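PDB 1NY1: probable polysaccharide deacetylase pdaA from Bacillus subtilis, which removes the acetyl group from N-acetylmuramic acid residues of peptidoglycan, a step toward the muramic delta-lactam of the spore cortex, and is required for germination. Local coordinates for residues Phe49-Glu54 and Phe74-His79; Ile98-Phe103 and Ser122-Val127. One frame throughout, in Å; residues are numbered along the deposited sequence.

Contact 1. Residues Phe49-Glu54 and Phe74-His79; sequences FDNGYE and FFVTGH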
loop_
_atom_site.group_PDB
_atom_site.type_symbol
_atom_site.label_atom_id
_atom_site.label_comp_id
_atom_site.label_asym_id
_atom_site.label_seq_id
_atom_site.Cartn_x
_atom_site.Cartn_y
_atom_site.Cartn_z
ATOM N N PHE A 49 -1.678 0.064 3.217
ATOM C CA PHE A 49 -3.088 0.422 3.180
ATOM C C PHE A 49 -3.337 1.517 2.144
ATOM O O PHE A 49 -2.454 2.318 1.862
ATOM C CB PHE A 49 -3.537 0.950 4.551
ATOM C CG PHE A 49 -3.288 0.001 5.696
ATOM C CD1 PHE A 49 -2.014 -0.153 6.238
ATOM C CD2 PHE A 49 -4.343 -0.726 6.245
ATOM C CE1 PHE A 49 -1.798 -1.020 7.318
ATOM C CE2 PHE A 49 -4.139 -1.591 7.320
ATOM C CZ PHE A 49 -2.864 -1.737 7.856
ATOM N N ASP A 50 -4.534 1.524 1.564
ATOM C CA ASP A 50 -4.931 2.558 0.610
ATOM C C ASP A 50 -6.036 3.307 1.356
ATOM O O ASP A 50 -6.995 2.692 1.827
ATOM C CB ASP A 50 -5.493 1.947 -0.685
ATOM C CG ASP A 50 -4.411 1.564 -1.686
ATOM O OD1 ASP A 50 -3.211 1.639 -1.347
ATOM O OD2 ASP A 50 -4.769 1.184 -2.828
ATOM N N ASN A 51 -5.894 4.625 1.476
ATOM C CA ASN A 51 -6.870 5.442 2.193
ATOM C C ASN A 51 -7.385 6.598 1.352
ATOM O O ASN A 51 -6.693 7.600 1.188
ATOM C CB ASN A 51 -6.241 5.991 3.477
ATOM C CG ASN A 51 -5.829 4.887 4.437
ATOM O OD1 ASN A 51 -6.636 4.408 5.238
ATOM N ND2 ASN A 51 -4.576 4.461 4.339
ATOM N N GLY A 52 -8.603 6.456 0.834
ATOM C CA GLY A 52 -9.201 7.496 0.011
ATOM C C GLY A 52 -10.227 8.310 0.778
ATOM O O GLY A 52 -10.476 9.466 0.449
ATOM N N TYR A 53 -10.837 7.693 1.787
ATOM C CA TYR A 53 -11.821 8.355 2.639
ATOM C C TYR A 53 -11.924 7.591 3.952
ATOM O O TYR A 53 -11.408 6.478 4.074
ATOM C CB TYR A 53 -13.201 8.426 1.968
ATOM C CG TYR A 53 -13.812 7.079 1.678
ATOM C CD1 TYR A 53 -13.449 6.361 0.540
ATOM C CD2 TYR A 53 -14.724 6.503 2.558
ATOM C CE1 TYR A 53 -13.980 5.102 0.286
ATOM C CE2 TYR A 53 -15.260 5.243 2.317
ATOM C CZ TYR A 53 -14.881 4.550 1.179
ATOM O OH TYR A 53 -15.400 3.306 0.932
ATOM N N GLU A 54 -12.603 8.181 4.927
ATOM C CA GLU A 54 -12.734 7.562 6.242
ATOM C C GLU A 54 -14.157 7.074 6.515
ATOM O O GLU A 54 -15.127 7.760 6.197
ATOM C CB GLU A 54 -12.294 8.578 7.306
ATOM C CG GLU A 54 -12.338 8.108 8.757
ATOM C CD GLU A 54 -11.458 6.891 9.026
ATOM O OE1 GLU A 54 -10.553 6.599 8.214
ATOM O OE2 GLU A 54 -11.667 6.237 10.067
ATOM N N PHE A 74 0.708 3.800 4.690
ATOM C CA PHE A 74 -0.613 4.243 4.252
ATOM C C PHE A 74 -0.526 5.158 3.043
ATOM O O PHE A 74 0.038 6.251 3.123
ATOM C CB PHE A 74 -1.326 4.990 5.388
ATOM C CG PHE A 74 -1.550 4.162 6.625
ATOM C CD1 PHE A 74 -0.524 3.964 7.548
ATOM C CD2 PHE A 74 -2.790 3.579 6.865
ATOM C CE1 PHE A 74 -0.733 3.195 8.701
ATOM C CE2 PHE A 74 -3.013 2.808 8.010
ATOM C CZ PHE A 74 -1.981 2.618 8.929
ATOM N N PHE A 75 -1.074 4.703 1.922
ATOM C CA PHE A 75 -1.077 5.499 0.709
ATOM C C PHE A 75 -2.347 6.335 0.745
ATOM O O PHE A 75 -3.459 5.814 0.620
ATOM C CB PHE A 75 -1.021 4.596 -0.524
ATOM C CG PHE A 75 0.288 3.875 -0.676
ATOM C CD1 PHE A 75 0.535 2.684 0.006
ATOM C CD2 PHE A 75 1.300 4.416 -1.469
ATOM C CE1 PHE A 75 1.774 2.045 -0.102
ATOM C CE2 PHE A 75 2.536 3.790 -1.582
ATOM C CZ PHE A 75 2.780 2.597 -0.896
ATOM N N VAL A 76 -2.178 7.642 0.936
ATOM C CA VAL A 76 -3.313 8.552 1.053
ATOM C C VAL A 76 -3.565 9.451 -0.153
ATOM O O VAL A 76 -2.651 9.759 -0.918
ATOM C CB VAL A 76 -3.140 9.441 2.314
ATOM C CG1 VAL A 76 -3.009 8.558 3.553
ATOM C CG2 VAL A 76 -1.897 10.324 2.173
ATOM N N THR A 77 -4.822 9.854 -0.320
ATOM C CA THR A 77 -5.212 10.746 -1.408
ATOM C C THR A 77 -5.371 12.144 -0.835
ATOM O O THR A 77 -5.423 12.321 0.382
ATOM C CB THR A 77 -6.574 10.343 -2.037
ATOM O OG1 THR A 77 -7.616 10.506 -1.064
ATOM C CG2 THR A 77 -6.539 8.903 -2.511
ATOM N N GLY A 78 -5.456 13.134 -1.717
ATOM C CA GLY A 78 -5.622 14.499 -1.262
ATOM C C GLY A 78 -6.836 14.645 -0.360
ATOM O O GLY A 78 -6.769 15.281 0.693
ATOM N N HIS A 79 -7.952 14.042 -0.759
ATOM C CA HIS A 79 -9.172 14.130 0.033
ATOM C C HIS A 79 -9.007 13.591 1.447
ATOM O O HIS A 79 -9.459 14.211 2.409
ATOM C CB HIS A 79 -10.318 13.376 -0.639
ATOM C CG HIS A 79 -11.544 13.283 0.218
ATOM N ND1 HIS A 79 -12.341 14.374 0.497
ATOM C CD2 HIS A 79 -12.066 12.248 0.917
ATOM C CE1 HIS A 79 -13.298 14.015 1.334
ATOM N NE2 HIS A 79 -13.154 12.730 1.605
HETATM O O HOH W 1 -9.889 10.196 -2.612
HETATM O O HOH W 2 -13.369 10.840 4.409
#
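Phe49 overlaps the ring of Phe74 by one rim: the planes are 11° apart and the centroids 4.6 Å, but the rings are slid so far that Phe74 CE2 lies over the CG–CD1 side of Phe49. Both benzyl groups leave neighbouring parallel strands on the same face with CG anti to the carbonyl carbon, which lays them side by side. The amide of Asn51 comes to the same CD2 flank of Phe74, at the ring edge: its ND2 lies 3.2 Å from CD2, near the ring plane, while OD1 makes a weak hydrogen bond to Thr200. Helix 58-67 covers the two phenylalanines through Val61 and Leu62.

The backbones are joined by a parallel ladder. Phe75 N donates to Phe49 O at 2.8 Å and Asn51 N to Phe75 O at 2.8 Å, both nearly straight, whereas Thr77 N to Asn51 O is longer, 3.3 Å, and bent to 145°. Past the strand ends a water bonds to both Gly52 O and Thr77 OG1. CD2 of His79 approaches Gly52 O at 3.2 Å, edge on.

On the face of the sheet opposite Phe49, Phe74 and Asn51, Asp50 OD1 lies 3.8 Å from Phe75 CB, the carboxylate standing steeply against the ring. Arg140 takes this oxygen in a salt bridge and also lies against the Phe75 ring as a cation-pi partner. Bonds at Phe49 O and Asn51 N flank Asp50, probably the proton acceptor by analogy with relatives, whose own backbone pairs with Leu198; the Arg140 salt bridge probably orients its carboxylate beside the metal ligand His101, with Phe75 packed alongside.

Contact 2. Residues Ile98-Phe103 and Ser122-Val127; sequences IGNHSF and SVNEEV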
loop_
_atom_site.group_PDB
_atom_site.type_symbol
_atom_site.label_atom_id
_atom_site.label_comp_id
_atom_site.label_asym_id
_atom_site.label_seq_id
_atom_site.Cartn_x
_atom_site.Cartn_y
_atom_site.Cartn_z
ATOM N N ILE A 98 3.754 7.370 5.368
ATOM C CA ILE A 98 2.667 7.924 4.577
ATOM C C ILE A 98 3.103 7.913 3.116
ATOM O O ILE A 98 4.046 8.611 2.734
ATOM C CB ILE A 98 2.340 9.363 5.035
ATOM C CG1 ILE A 98 1.856 9.328 6.485
ATOM C CG2 ILE A 98 1.274 9.987 4.131
ATOM C CD1 ILE A 98 1.613 10.694 7.098
ATOM N N GLY A 99 2.431 7.086 2.319
ATOM C CA GLY A 99 2.740 6.974 0.904
ATOM C C GLY A 99 1.819 7.880 0.111
ATOM O O GLY A 99 0.839 8.389 0.646
ATOM N N ASN A 100 2.116 8.063 -1.170
ATOM C CA ASN A 100 1.325 8.942 -2.020
ATOM C C ASN A 100 0.340 8.198 -2.922
ATOM O O ASN A 100 0.738 7.331 -3.703
ATOM C CB ASN A 100 2.273 9.779 -2.884
ATOM C CG ASN A 100 1.645 11.073 -3.351
ATOM O OD1 ASN A 100 0.508 11.093 -3.816
ATOM N ND2 ASN A 100 2.392 12.163 -3.240
ATOM N N HIS A 101 -0.944 8.540 -2.819
ATOM C CA HIS A 101 -1.959 7.908 -3.657
ATOM C C HIS A 101 -2.558 8.951 -4.610
ATOM O O HIS A 101 -3.661 8.773 -5.136
ATOM C CB HIS A 101 -3.065 7.293 -2.794
ATOM C CG HIS A 101 -3.733 6.111 -3.425
ATOM N ND1 HIS A 101 -4.884 5.545 -2.922
ATOM C CD2 HIS A 101 -3.402 5.381 -4.516
ATOM C CE1 HIS A 101 -5.234 4.519 -3.676
ATOM N NE2 HIS A 101 -4.351 4.398 -4.651
ATOM N N SER A 102 -1.804 10.030 -4.819
ATOM C CA SER A 102 -2.175 11.151 -5.684
ATOM C C SER A 102 -3.269 11.986 -5.042
ATOM O O SER A 102 -4.071 11.481 -4.257
ATOM C CB SER A 102 -2.639 10.674 -7.062
ATOM O OG SER A 102 -4.039 10.479 -7.096
ATOM N N PHE A 103 -3.307 13.266 -5.388
ATOM C CA PHE A 103 -4.287 14.160 -4.806
ATOM C C PHE A 103 -5.732 13.878 -5.189
ATOM O O PHE A 103 -6.583 13.729 -4.312
ATOM C CB PHE A 103 -3.941 15.608 -5.140
ATOM C CG PHE A 103 -4.548 16.590 -4.194
ATOM C CD1 PHE A 103 -5.865 17.007 -4.350
ATOM C CD2 PHE A 103 -3.822 17.045 -3.097
ATOM C CE1 PHE A 103 -6.453 17.860 -3.423
ATOM C CE2 PHE A 103 -4.396 17.896 -2.165
ATOM C CZ PHE A 103 -5.716 18.307 -2.325
ATOM N N SER A 122 1.296 17.891 -4.408
ATOM C CA SER A 122 0.217 18.452 -3.610
ATOM C C SER A 122 -0.088 17.610 -2.370
ATOM O O SER A 122 -0.405 18.152 -1.310
ATOM C CB SER A 122 -1.044 18.633 -4.466
ATOM O OG SER A 122 -1.454 17.415 -5.066
ATOM N N VAL A 123 0.018 16.291 -2.488
ATOM C CA VAL A 123 -0.242 15.424 -1.340
ATOM C C VAL A 123 0.835 15.639 -0.277
ATOM O O VAL A 123 0.523 15.849 0.894
ATOM C CB VAL A 123 -0.276 13.928 -1.750
ATOM C CG1 VAL A 123 -0.455 13.047 -0.509
ATOM C CG2 VAL A 123 -1.421 13.686 -2.718
ATOM N N ASN A 124 2.098 15.605 -0.694
ATOM C CA ASN A 124 3.214 15.806 0.231
ATOM C C ASN A 124 3.124 17.183 0.880
ATOM O O ASN A 124 3.379 17.336 2.076
ATOM C CB ASN A 124 4.544 15.669 -0.513
ATOM C CG ASN A 124 4.792 14.259 -1.002
ATOM O OD1 ASN A 124 5.585 14.036 -1.918
ATOM N ND2 ASN A 124 4.121 13.291 -0.384
ATOM N N GLU A 125 2.754 18.179 0.078
ATOM C CA GLU A 125 2.612 19.553 0.553
ATOM C C GLU A 125 1.647 19.601 1.739
ATOM O O GLU A 125 1.978 20.142 2.794
ATOM C CB GLU A 125 2.097 20.448 -0.587
ATOM C CG GLU A 125 1.685 21.869 -0.183
ATOM C CD GLU A 125 2.822 22.882 -0.229
ATOM O OE1 GLU A 125 3.973 22.503 -0.532
ATOM O OE2 GLU A 125 2.557 24.071 0.040
ATOM N N GLU A 126 0.462 19.021 1.564
ATOM C CA GLU A 126 -0.551 19.007 2.615
ATOM C C GLU A 126 -0.125 18.159 3.813
ATOM O O GLU A 126 -0.371 18.526 4.966
ATOM C CB GLU A 126 -1.880 18.491 2.053
ATOM C CG GLU A 126 -3.051 18.659 3.008
ATOM C CD GLU A 126 -3.320 20.110 3.355
ATOM O OE1 GLU A 126 -3.851 20.362 4.457
ATOM O OE2 GLU A 126 -3.010 20.991 2.524
ATOM N N VAL A 127 0.505 17.020 3.546
ATOM C CA VAL A 127 0.970 16.159 4.627
ATOM C C VAL A 127 1.994 16.925 5.469
ATOM O O VAL A 127 1.953 16.880 6.697
ATOM C CB VAL A 127 1.623 14.862 4.081
ATOM C CG1 VAL A 127 2.253 14.064 5.225
ATOM C CG2 VAL A 127 0.578 14.015 3.376
#
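Ile98 reaches toward Val127 tip to tip, CD1 lying 3.9 Å from Val127 CG1, where the strand runs against the helix at an angle of 153°. Two residues on, the amide of Asn100 meets Val123 from the opposite direction. Its CG stands roughly anti to the backbone N (chi1 -156°), which carries OD1 to 3.4 Å from Val123 CG2 and ND2 to the helix, where Leu120 O accepts its hydrogen bond. The same OD1 receives Ser102 N at 2.7 Å in the carbonyl plane, an Asx turn, so one amide is held at both ends. Asn124 crosses it at about a right angle, its own OD1 bonded to Tyr159. After the metal ligand His101 the chain bends, and Val123 CG2 packs over one face of the Ser102-Phe103 peptide, 3.3 Å from Phe103 N. Phe103 then lays CB and CD2 against Ser122 OG, each 3.1 Å away, while that hydroxyl bonds back to Asp118 O; the ring turns its edge to Val123 N. Helix 113-131 thereby backs strand 97-100 and the loop after it, the strand-to-loop turn that presents the metal-binding histidines His101 and His105 of the polysaccharide deacetylase (NodB homology) domain.

The two contacts follow one another along the chain, contact 1 closing before contact 2 opens, and their centres are 9 Å apart. They share one parallel sheet, in which strand 73-76 lies between strands 44-51 and 97-100. Contact 1 links the strands of the beta-alpha-beta unit built round helix 58-67; contact 2 sets the next strand against helix 113-131. Probable hydrogen bonds from Gly99 N to Phe74 O, 2.7 Å, and from His101 N to Val76 O, 2.8 Å, tie them directly. The C-terminal ends of strands 44-51 and 97-100 bring the presumed catalytic Asp50 and the metal ligand His101 together on one rim of the sheet, with Asp50 OD2 3.5 Å from His101 CE1.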